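Local structure of protein RIF2 (Saccharomyces cerevisiae, 4BJ1) at residues M233-T237 and Y248-T253. The protein takes part in transcriptional silencing and in the regulation of telomere length, interacting with RIF1 and with the C-terminus of RAP1. Sequence-based numbering, arbitrary orientation.
Sequences MIKFT and YNSLVT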
ATOM      1  N   MET A 233       9.189 -10.169  -3.354  1.00 64.95           N
ATOM      2  CA  MET A 233       8.874  -8.778  -3.651  1.00 63.35           C
ATOM      3  C   MET A 233       8.002  -8.621  -4.899  1.00 69.77           C
ATOM      4  O   MET A 233       7.127  -7.755  -4.908  1.00 69.83           O
ATOM      5  CB  MET A 233      10.163  -7.940  -3.757  1.00 65.07           C
ATOM      6  CG  MET A 233       9.933  -6.452  -3.591  1.00 67.43           C
ATOM      7  SD  MET A 233      11.438  -5.482  -3.867  1.00 72.99           S
ATOM      8  CE  MET A 233      10.952  -4.613  -5.215  1.00 69.67           C
ATOM      9  N   ILE A 234       8.234  -9.446  -5.944  1.00 66.58           N
ATOM     10  CA  ILE A 234       7.486  -9.327  -7.193  1.00 65.59           C
ATOM     11  C   ILE A 234       6.361 -10.399  -7.309  1.00 73.76           C
ATOM     12  O   ILE A 234       5.753 -10.557  -8.368  1.00 73.57           O
ATOM     13  CB  ILE A 234       8.437  -9.276  -8.398  1.00 68.21           C
ATOM     14  CG1 ILE A 234       9.247 -10.591  -8.542  1.00 70.80           C
ATOM     15  CG2 ILE A 234       9.332  -8.032  -8.287  1.00 66.00           C
ATOM     16  CD1 ILE A 234      10.103 -10.727  -9.828  1.00 78.29           C
ATOM     17  N   LYS A 235       6.049 -11.091  -6.197  1.00 72.27           N
ATOM     18  CA  LYS A 235       4.937 -12.040  -6.148  1.00 73.11           C
ATOM     19  C   LYS A 235       3.813 -11.283  -5.462  1.00 75.28           C
ATOM     20  O   LYS A 235       4.035 -10.651  -4.410  1.00 74.38           O
ATOM     21  CB  LYS A 235       5.277 -13.327  -5.363  1.00 77.69           C
ATOM     22  CG  LYS A 235       6.419 -14.179  -5.931  1.00 97.32           C
ATOM     23  CD  LYS A 235       6.164 -14.779  -7.319  1.00109.90           C
ATOM     24  CE  LYS A 235       7.240 -15.780  -7.666  1.00128.68           C
ATOM     25  NZ  LYS A 235       7.059 -17.079  -6.947  1.00139.60           N
ATOM     26  N   PHE A 236       2.621 -11.308  -6.080  1.00 69.59           N
ATOM     27  CA  PHE A 236       1.473 -10.601  -5.542  1.00 67.38           C
ATOM     28  C   PHE A 236       0.435 -11.539  -4.953  1.00 72.51           C
ATOM     29  O   PHE A 236       0.282 -12.681  -5.406  1.00 74.24           O
ATOM     30  CB  PHE A 236       0.869  -9.656  -6.581  1.00 67.34           C
ATOM     31  CG  PHE A 236       1.834  -8.658  -7.182  1.00 66.25           C
ATOM     32  CD1 PHE A 236       2.734  -7.959  -6.377  1.00 67.49           C
ATOM     33  CD2 PHE A 236       1.820  -8.387  -8.548  1.00 66.59           C
ATOM     34  CE1 PHE A 236       3.631  -7.041  -6.938  1.00 66.66           C
ATOM     35  CE2 PHE A 236       2.705  -7.465  -9.104  1.00 67.63           C
ATOM     36  CZ  PHE A 236       3.605  -6.800  -8.296  1.00 65.26           C
ATOM     37  N   THR A 237      -0.279 -11.041  -3.934  1.00 66.84           N
ATOM     38  CA  THR A 237      -1.272 -11.790  -3.177  1.00 67.85           C
ATOM     39  C   THR A 237      -2.701 -11.244  -3.224  1.00 70.91           C
ATOM     40  O   THR A 237      -3.599 -11.879  -2.641  1.00 74.38           O
ATOM     41  CB  THR A 237      -0.825 -11.945  -1.721  1.00 68.57           C
ATOM     42  OG1 THR A 237      -0.934 -10.689  -1.053  1.00 64.03           O
ATOM     43  CG2 THR A 237       0.557 -12.569  -1.582  1.00 63.50           C
ATOM     44  N   TYR A 248      -0.111 -14.101 -13.780  1.00 75.98           N
ATOM     45  CA  TYR A 248       1.009 -13.259 -13.423  1.00 73.58           C
ATOM     46  C   TYR A 248       2.059 -14.040 -12.602  1.00 78.53           C
ATOM     47  O   TYR A 248       3.214 -14.115 -13.025  1.00 79.82           O
ATOM     48  CB  TYR A 248       0.570 -11.933 -12.733  1.00 72.08           C
ATOM     49  CG  TYR A 248       1.753 -11.192 -12.146  1.00 70.23           C
ATOM     50  CD1 TYR A 248       2.548 -10.367 -12.941  1.00 70.44           C
ATOM     51  CD2 TYR A 248       2.155 -11.413 -10.830  1.00 70.72           C
ATOM     52  CE1 TYR A 248       3.705  -9.767 -12.439  1.00 67.74           C
ATOM     53  CE2 TYR A 248       3.307 -10.814 -10.316  1.00 70.57           C
ATOM     54  CZ  TYR A 248       4.084 -10.003 -11.128  1.00 73.28           C
ATOM     55  OH  TYR A 248       5.237  -9.458 -10.640  1.00 69.46           O
ATOM     56  N   ASN A 249       1.658 -14.642 -11.473  1.00 74.03           N
ATOM     57  CA  ASN A 249       2.606 -15.338 -10.622  1.00 74.51           C
ATOM     58  C   ASN A 249       3.210 -16.594 -11.271  1.00 84.75           C
ATOM     59  O   ASN A 249       4.398 -16.851 -11.057  1.00 85.94           O
ATOM     60  CB  ASN A 249       2.030 -15.623  -9.249  1.00 67.79           C
ATOM     61  CG  ASN A 249       1.828 -14.397  -8.404  1.00 78.83           C
ATOM     62  OD1 ASN A 249       2.642 -13.463  -8.369  1.00 78.77           O
ATOM     63  ND2 ASN A 249       0.729 -14.367  -7.690  1.00 70.46           N
ATOM     64  N   SER A 250       2.447 -17.338 -12.092  1.00 84.21           N
ATOM     65  CA  SER A 250       3.019 -18.507 -12.765  1.00 87.44           C
ATOM     66  C   SER A 250       4.150 -18.107 -13.709  1.00 91.89           C
ATOM     67  O   SER A 250       5.201 -18.751 -13.683  1.00 93.37           O
ATOM     68  CB  SER A 250       1.957 -19.290 -13.520  1.00 93.32           C
ATOM     69  OG  SER A 250       1.040 -19.821 -12.580  1.00109.36           O
ATOM     70  N   LEU A 251       3.949 -17.016 -14.504  1.00 86.05           N
ATOM     71  CA  LEU A 251       4.933 -16.502 -15.460  1.00 84.55           C
ATOM     72  C   LEU A 251       6.198 -16.138 -14.731  1.00 84.57           C
ATOM     73  O   LEU A 251       7.268 -16.572 -15.150  1.00 86.04           O
ATOM     74  CB  LEU A 251       4.414 -15.280 -16.239  1.00 82.84           C
ATOM     75  CG  LEU A 251       5.400 -14.746 -17.290  1.00 88.50           C
ATOM     76  CD1 LEU A 251       5.303 -15.520 -18.575  1.00 92.13           C
ATOM     77  CD2 LEU A 251       5.211 -13.280 -17.540  1.00 89.41           C
ATOM     78  N   VAL A 252       6.072 -15.390 -13.617  1.00 75.68           N
ATOM     79  CA  VAL A 252       7.210 -14.980 -12.792  1.00 73.56           C
ATOM     80  C   VAL A 252       7.957 -16.218 -12.271  1.00 80.86           C
ATOM     81  O   VAL A 252       9.142 -16.347 -12.549  1.00 82.50           O
ATOM     82  CB  VAL A 252       6.837 -13.972 -11.659  1.00 73.08           C
ATOM     83  CG1 VAL A 252       8.072 -13.546 -10.882  1.00 71.71           C
ATOM     84  CG2 VAL A 252       6.099 -12.750 -12.203  1.00 69.97           C
ATOM     85  N   THR A 253       7.257 -17.142 -11.582  1.00 79.23           N
ATOM     86  CA  THR A 253       7.813 -18.385 -11.037  1.00 82.83           C
ATOM     87  C   THR A 253       8.564 -19.223 -12.094  1.00 92.06           C
ATOM     88  O   THR A 253       9.680 -19.677 -11.846  1.00 92.95           O
ATOM     89  CB  THR A 253       6.699 -19.175 -10.335  1.00 93.52           C
ATOM     90  OG1 THR A 253       6.174 -18.367  -9.281  1.00 93.92           O
ATOM     91  CG2 THR A 253       7.171 -20.524  -9.774  1.00 94.35           C
TER
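Thr-253 OG1 joins two polar groups: it accepts from Lys-235 NZ at 2.8 Å and donates to Asn-249 O at 2.9 Å, one turn back in its own helix. The contact belongs to the helical lid of this AAA+ fold and illustrates how a side-chain amide can stand in for a neighbouring strand. Here the loop after helix 223-233 passes helix 243-257 with Lys-235 and Phe-236 extended. Asn-249 reads both polar backbone atoms of Phe-236, its OD1 taking the peptide N at 3.1 Å and its ND2 giving to the carbonyl O at 2.9 Å, each bond lying on a lone pair in the acceptor's carbonyl plane. This two-point grip fixes the rotation of the amide, and an alanine here would probably leave the N and O of Phe-236 without these mates and the loop less firmly tied to the helix.

One residue earlier, Tyr-248 CG stands anti to the backbone N (chi1 170°), which sends the phenol across to the loop, where OH donates to Ile-234 O at 2.6 Å; the same hydroxyl also bonds Tyr-284 OH. The Phe-236 ring lies nearly parallel to the phenol, planes at 12°, but slid so far that the two barely overlap. Ala-17 and Glu-20 of helix 10-26 also touch Phe-236. On the Lys-235 side, bends at chi2 and chi4 bring the amine round to Thr-253, with CE passing Val-252 CG1. That same methyl meets Ile-234 CD1 at 3.6 Å, while Val-252 CG2 sits over one face of the Tyr-248 ring, offset toward its rim.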